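Local coordinates for protein esterase D (Lactobacillus rhamnosus, PDB 3DLT) that probably hydrolyses carboxylic esters, as an alpha/beta-hydrolase-fold enzyme with a likely serine-histidine-aspartate triad, at residues I127-H132 with F172-A177; D195-G200 with A224-T229. All coordinates share one frame; numbering follows the deposited sequence.

Interaction 1. Residues I127-H132 with F172-A177. With BUA (butanoic acid), chain C.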
loop_
_atom_site.group_PDB
_atom_site.type_symbol
_atom_site.label_atom_id
_atom_site.label_comp_id
_atom_site.label_asym_id
_atom_site.label_seq_id
_atom_site.Cartn_x
_atom_site.Cartn_y
_atom_site.Cartn_z
ATOM N N ILE A 127 -4.450 -6.041 5.930
ATOM C CA ILE A 127 -5.689 -5.826 6.682
ATOM C C ILE A 127 -6.460 -7.140 6.643
ATOM O O ILE A 127 -6.980 -7.515 5.588
ATOM C CB ILE A 127 -6.522 -4.666 6.056
ATOM C CG1 ILE A 127 -5.708 -3.342 6.059
ATOM C CG2 ILE A 127 -7.878 -4.506 6.765
ATOM C CD1 ILE A 127 -6.293 -2.226 5.120
ATOM N N LEU A 128 -6.492 -7.853 7.773
ATOM C CA LEU A 128 -7.103 -9.182 7.845
ATOM C C LEU A 128 -8.070 -9.232 9.007
ATOM O O LEU A 128 -7.959 -8.432 9.935
ATOM C CB LEU A 128 -6.021 -10.259 8.017
ATOM C CG LEU A 128 -5.115 -10.506 6.792
ATOM C CD1 LEU A 128 -3.907 -11.415 7.145
ATOM C CD2 LEU A 128 -5.957 -11.070 5.639
ATOM N N PRO A 129 -9.033 -10.171 8.973
ATOM C CA PRO A 129 -10.057 -10.194 10.039
ATOM C C PRO A 129 -9.479 -10.241 11.456
ATOM O O PRO A 129 -8.659 -11.117 11.755
ATOM C CB PRO A 129 -10.845 -11.478 9.755
ATOM C CG PRO A 129 -10.626 -11.744 8.336
ATOM C CD PRO A 129 -9.251 -11.248 7.994
ATOM N N GLY A 130 -9.890 -9.289 12.288
ATOM C CA GLY A 130 -9.606 -9.328 13.713
ATOM C C GLY A 130 -8.207 -8.857 14.053
ATOM O O GLY A 130 -7.805 -8.910 15.210
ATOM N N LYS A 131 -7.490 -8.353 13.048
ATOM C CA LYS A 131 -6.069 -8.052 13.162
ATOM C C LYS A 131 -5.770 -6.569 12.971
ATOM O O LYS A 131 -4.633 -6.192 12.692
ATOM C CB LYS A 131 -5.284 -8.872 12.140
ATOM C CG LYS A 131 -5.401 -10.379 12.308
ATOM C CD LYS A 131 -4.761 -10.900 13.606
ATOM C CE LYS A 131 -4.894 -12.425 13.786
ATOM N NZ LYS A 131 -3.798 -13.174 13.062
ATOM N N HIS A 132 -6.774 -5.723 13.157
ATOM C CA HIS A 132 -6.579 -4.299 12.967
ATOM C C HIS A 132 -7.461 -3.423 13.849
ATOM O O HIS A 132 -8.526 -3.852 14.314
ATOM C CB HIS A 132 -6.764 -3.932 11.488
ATOM C CG HIS A 132 -8.010 -4.480 10.852
ATOM N ND1 HIS A 132 -9.267 -4.007 11.146
ATOM C CD2 HIS A 132 -8.186 -5.443 9.916
ATOM C CE1 HIS A 132 -10.164 -4.658 10.428
ATOM N NE2 HIS A 132 -9.536 -5.532 9.663
ATOM N N PHE A 172 -11.265 -9.639 0.775
ATOM C CA PHE A 172 -10.369 -9.573 -0.376
ATOM C C PHE A 172 -8.968 -10.056 0.031
ATOM O O PHE A 172 -8.315 -10.827 -0.707
ATOM C CB PHE A 172 -10.304 -8.139 -0.944
ATOM C CG PHE A 172 -9.627 -8.043 -2.301
ATOM C CD1 PHE A 172 -10.386 -7.997 -3.479
ATOM C CD2 PHE A 172 -8.245 -8.015 -2.399
ATOM C CE1 PHE A 172 -9.776 -7.935 -4.720
ATOM C CE2 PHE A 172 -7.620 -7.949 -3.649
ATOM C CZ PHE A 172 -8.391 -7.917 -4.808
ATOM N N ALA A 173 -8.531 -9.598 1.208
ATOM C CA ALA A 173 -7.209 -9.902 1.756
ATOM C C ALA A 173 -7.087 -11.381 2.053
ATOM O O ALA A 173 -6.067 -11.997 1.742
ATOM C CB ALA A 173 -6.949 -9.063 3.027
ATOM N N THR A 174 -8.127 -11.968 2.644
ATOM C CA THR A 174 -8.062 -13.405 3.012
ATOM C C THR A 174 -7.876 -14.311 1.775
ATOM O O THR A 174 -7.177 -15.328 1.841
ATOM C CB THR A 174 -9.272 -13.870 3.889
ATOM O OG1 THR A 174 -10.501 -13.795 3.142
ATOM C CG2 THR A 174 -9.373 -13.038 5.155
ATOM N N THR A 175 -8.484 -13.929 0.654
ATOM C CA THR A 175 -8.291 -14.640 -0.624
ATOM C C THR A 175 -6.851 -14.485 -1.127
ATOM O O THR A 175 -6.243 -15.441 -1.599
ATOM C CB THR A 175 -9.243 -14.114 -1.681
ATOM O OG1 THR A 175 -10.603 -14.259 -1.221
ATOM C CG2 THR A 175 -9.037 -14.835 -3.000
ATOM N N VAL A 176 -6.303 -13.279 -0.997
ATOM C CA VAL A 176 -4.905 -13.030 -1.354
ATOM C C VAL A 176 -3.976 -13.827 -0.432
ATOM O O VAL A 176 -2.982 -14.409 -0.895
ATOM C CB VAL A 176 -4.545 -11.480 -1.338
ATOM C CG1 VAL A 176 -3.036 -11.258 -1.316
ATOM C CG2 VAL A 176 -5.185 -10.754 -2.512
ATOM N N ALA A 177 -4.286 -13.841 0.868
ATOM C CA ALA A 177 -3.483 -14.597 1.851
ATOM C C ALA A 177 -3.437 -16.097 1.527
ATOM O O ALA A 177 -2.387 -16.725 1.615
ATOM C CB ALA A 177 -4.024 -14.377 3.266
HETATM C C1 BUA C . -14.018 -4.375 12.997
HETATM C C2 BUA C . -13.259 -3.226 13.611
HETATM C C3 BUA C . -11.768 -3.498 13.581
HETATM C C4 BUA C . -11.017 -2.214 13.335
HETATM O O1 BUA C . -11.146 -1.286 14.153
HETATM O O2 BUA C . -10.279 -2.126 12.331
#
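Pro129 lays the CD and CG corner of its ring against the methyl of Thr174, with CD 3.4 Å from Thr174 CG2, tighter than an ordinary carbon contact. The aromatic flat group of 127-132 is the His132 imidazole, which makes no contact with 172-177 and works through its edges. Leu128 N and the carboxyl carbon of a butanoic acid lie in its plane, and ND1 donates to the acid's O2 at 154°. His132 ND1 and butanoic acid O2 are only 2.4 Å apart, so the exact length of this bond is doubtful. The acid's carboxylate is also held by Leu134 N and Val135 N, while His132 NE2 is bonded to Asp170 OD1, earlier on the same helix as 172-177.

Across the contact no hydrogen bond forms, and packing does the joining. Leu128 has CG anti to its carbonyl carbon (chi1 -70°), and its CD2 branch reaches the helix, 3.4 Å from Ala173 CB; the same CD2 lies 4.0 Å from Thr174 CG2. Ala173 CB also sits 3.0 Å from Ile127 O, a buried carbonyl oxygen with no polar partner in the model. In Thr174, OG1 lies between backbone N and carbonyl carbon (chi1 66°), bonded back to Gln171 O, which leaves CG2 to face the proline.

The loop holds its shape through a type II turn from Leu128 to Lys131, closed by Lys131 N to Leu128 O at 3.1 Å, with Gly130 at positive phi. The loop follows strand 119-122 and leads to helix 134-149. It packs on the C-terminal part of helix 155-178, where Ile127 also touches Ile169 and Asp170, and Phe172 and Val176 rest on helix 101-113.

Interaction 2. Residues D195-G200 with A224-T229; sequences DELVDG and AKHVIT. With BUA (butanoic acid), chain B.
Ala224 O stands 4.1 Å from Asp195 N, a loose backbone approach beside the backbone bonding of Ala224 with Gln194. Lys225 follows, its chain bent at chi2 and chi3 so that the ammonium group doubles back to Glu196. Lys225 NZ lies 2.6 Å from Glu196 OE2, which offers its anti lone pair, a salt bridge between two exposed side chains; NZ also donates to Gln194 O.

His226 carries the contact. With CG anti to its backbone N, the ring runs alongside the Asp195 side chain. His226 ND1 donates to Asp195 OD2 at 2.7 Å and 159°, on the syn side but somewhat out of the carboxylate plane, which is turned 71° from the ring. OD2 accepts from Gln191 NE2 as well. Asp195 OD1 takes Leu197 N at 2.7 Å and Val198 N at 3.0 Å, an Asx turn and Asx motif that fix the carboxylate's rotation. Leu197 CD1 covers one face of the His226 ring as a CH-pi contact, 4.2 Å from the centroid, and Val198 CG2 lies at the edge. His226 NE2 donates nearly straight (170°) to butanoic acid O2 at 2.7 Å.

Val227 then centres an inverse gamma turn. Tyr31 N and Leu102 N hold the acid as in an oxyanion hole, and Ser101 N also bonds it. The arrangement is consistent with the Ser-His-Asp triad of alpha/beta hydrolases, with Ser101 the predicted nucleophile and Asp195 and His226 the predicted charge relay.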
loop_
_atom_site.group_PDB
_atom_site.type_symbol
_atom_site.label_atom_id
_atom_site.label_comp_id
_atom_site.label_asym_id
_atom_site.label_seq_id
_atom_site.Cartn_x
_atom_site.Cartn_y
_atom_site.Cartn_z
ATOM N N ASP A 195 3.279 0.167 15.516
ATOM C CA ASP A 195 2.097 0.272 14.661
ATOM C C ASP A 195 0.837 0.025 15.460
ATOM O O ASP A 195 0.654 -1.055 16.013
ATOM C CB ASP A 195 2.156 -0.783 13.551
ATOM C CG ASP A 195 1.215 -0.490 12.411
ATOM O OD1 ASP A 195 0.085 -0.017 12.641
ATOM O OD2 ASP A 195 1.613 -0.746 11.266
ATOM N N GLU A 196 -0.053 1.005 15.457
ATOM C CA GLU A 196 -1.283 0.922 16.194
ATOM C C GLU A 196 -2.452 0.511 15.302
ATOM O O GLU A 196 -3.522 0.157 15.810
ATOM C CB GLU A 196 -1.573 2.277 16.845
ATOM C CG GLU A 196 -0.542 2.633 17.923
ATOM C CD GLU A 196 -0.872 3.949 18.645
ATOM O OE1 GLU A 196 -2.072 4.207 18.889
ATOM O OE2 GLU A 196 0.066 4.734 18.943
ATOM N N LEU A 197 -2.240 0.527 13.983
ATOM C CA LEU A 197 -3.307 0.346 13.042
ATOM C C LEU A 197 -3.432 -1.086 12.636
ATOM O O LEU A 197 -4.539 -1.585 12.528
ATOM C CB LEU A 197 -3.103 1.233 11.808
ATOM C CG LEU A 197 -3.250 2.736 12.079
ATOM C CD1 LEU A 197 -2.948 3.539 10.807
ATOM C CD2 LEU A 197 -4.645 3.048 12.619
ATOM N N VAL A 198 -2.319 -1.759 12.369
ATOM C CA VAL A 198 -2.385 -3.186 12.063
ATOM C C VAL A 198 -1.435 -3.940 12.974
ATOM O O VAL A 198 -0.490 -3.372 13.515
ATOM C CB VAL A 198 -2.090 -3.504 10.576
ATOM C CG1 VAL A 198 -3.138 -2.845 9.670
ATOM C CG2 VAL A 198 -0.668 -3.096 10.182
ATOM N N ASP A 199 -1.719 -5.221 13.154
ATOM C CA ASP A 199 -0.963 -6.071 14.040
ATOM C C ASP A 199 0.329 -6.480 13.341
ATOM O O ASP A 199 0.322 -7.322 12.449
ATOM C CB ASP A 199 -1.781 -7.315 14.372
ATOM C CG ASP A 199 -1.071 -8.250 15.350
ATOM O OD1 ASP A 199 0.132 -8.036 15.652
ATOM O OD2 ASP A 199 -1.730 -9.197 15.821
ATOM N N GLY A 200 1.441 -5.902 13.763
ATOM C CA GLY A 200 2.707 -6.134 13.074
ATOM C C GLY A 200 3.203 -7.573 13.017
ATOM O O GLY A 200 4.084 -7.896 12.216
ATOM N N ALA A 224 9.212 3.175 14.868
ATOM C CA ALA A 224 8.378 3.877 13.890
ATOM C C ALA A 224 6.888 3.532 13.984
ATOM O O ALA A 224 6.517 2.372 14.177
ATOM C CB ALA A 224 8.889 3.571 12.469
ATOM N N LYS A 225 6.044 4.547 13.807
ATOM C CA LYS A 225 4.608 4.348 13.689
ATOM C C LYS A 225 4.279 3.770 12.298
ATOM O O LYS A 225 5.164 3.527 11.494
ATOM C CB LYS A 225 3.803 5.648 13.910
ATOM C CG LYS A 225 4.052 6.447 15.201
ATOM C CD LYS A 225 3.901 5.656 16.472
ATOM C CE LYS A 225 2.477 5.205 16.776
ATOM N NZ LYS A 225 2.464 4.235 17.952
ATOM N N HIS A 226 3.000 3.573 12.022
ATOM C CA HIS A 226 2.549 2.881 10.818
ATOM C C HIS A 226 3.132 3.324 9.448
ATOM O O HIS A 226 3.600 2.467 8.685
ATOM C CB HIS A 226 1.023 2.938 10.748
ATOM C CG HIS A 226 0.449 2.211 9.570
ATOM N ND1 HIS A 226 0.341 0.842 9.526
ATOM C CD2 HIS A 226 -0.052 2.667 8.397
ATOM C CE1 HIS A 226 -0.170 0.482 8.365
ATOM N NE2 HIS A 226 -0.424 1.571 7.662
ATOM N N VAL A 227 3.092 4.625 9.141
ATOM C CA VAL A 227 3.322 5.102 7.753
ATOM C C VAL A 227 4.786 5.334 7.547
ATOM O O VAL A 227 5.277 6.462 7.569
ATOM C CB VAL A 227 2.496 6.369 7.403
ATOM C CG1 VAL A 227 2.426 6.604 5.863
ATOM C CG2 VAL A 227 1.103 6.230 7.923
ATOM N N ILE A 228 5.492 4.237 7.351
ATOM C CA ILE A 228 6.956 4.254 7.362
ATOM C C ILE A 228 7.560 4.905 6.100
ATOM O O ILE A 228 8.761 5.221 6.063
ATOM C CB ILE A 228 7.564 2.831 7.617
ATOM C CG1 ILE A 228 6.970 1.754 6.674
ATOM C CG2 ILE A 228 7.403 2.431 9.094
ATOM C CD1 ILE A 228 7.858 0.568 6.541
ATOM N N THR A 229 6.720 5.116 5.089
ATOM C CA THR A 229 7.124 5.830 3.881
ATOM C C THR A 229 7.281 7.347 4.085
ATOM O O THR A 229 7.909 8.026 3.267
ATOM C CB THR A 229 6.156 5.534 2.731
ATOM O OG1 THR A 229 4.825 5.870 3.121
ATOM C CG2 THR A 229 6.215 4.060 2.347
HETATM C C1 BUA B . -3.896 0.454 7.898
HETATM C C2 BUA B . -4.494 1.399 6.888
HETATM C C3 BUA B . -3.432 2.288 6.235
HETATM C C4 BUA B . -2.720 1.506 5.141
HETATM O O1 BUA B . -3.395 1.055 4.210
HETATM O O2 BUA B . -1.491 1.342 5.199
#

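How the interactions relate
Both contacts use loops that leave the C-terminal ends of parallel strands, and both are partly buried, with centres about 16 Å apart. Interaction 1 sets a loop on a helix by mostly apolar packing, without a hydrogen bond across the two segments; interaction 2 joins two loops through charged and hydrogen-bonded groups, buried at the histidine and exposed at its salt bridge. Each has a histidine bonded to a butanoic acid, but only interaction 2 contains predicted catalytic residues. The first loop of each meets the other: Lys131 O lies 3.1 Å from Asp199 N, a probable hydrogen bond, and His132 CB packs 3.4 Å from Leu197 O. Thus 127-132 touches both helix 155-178 and the aspartate loop.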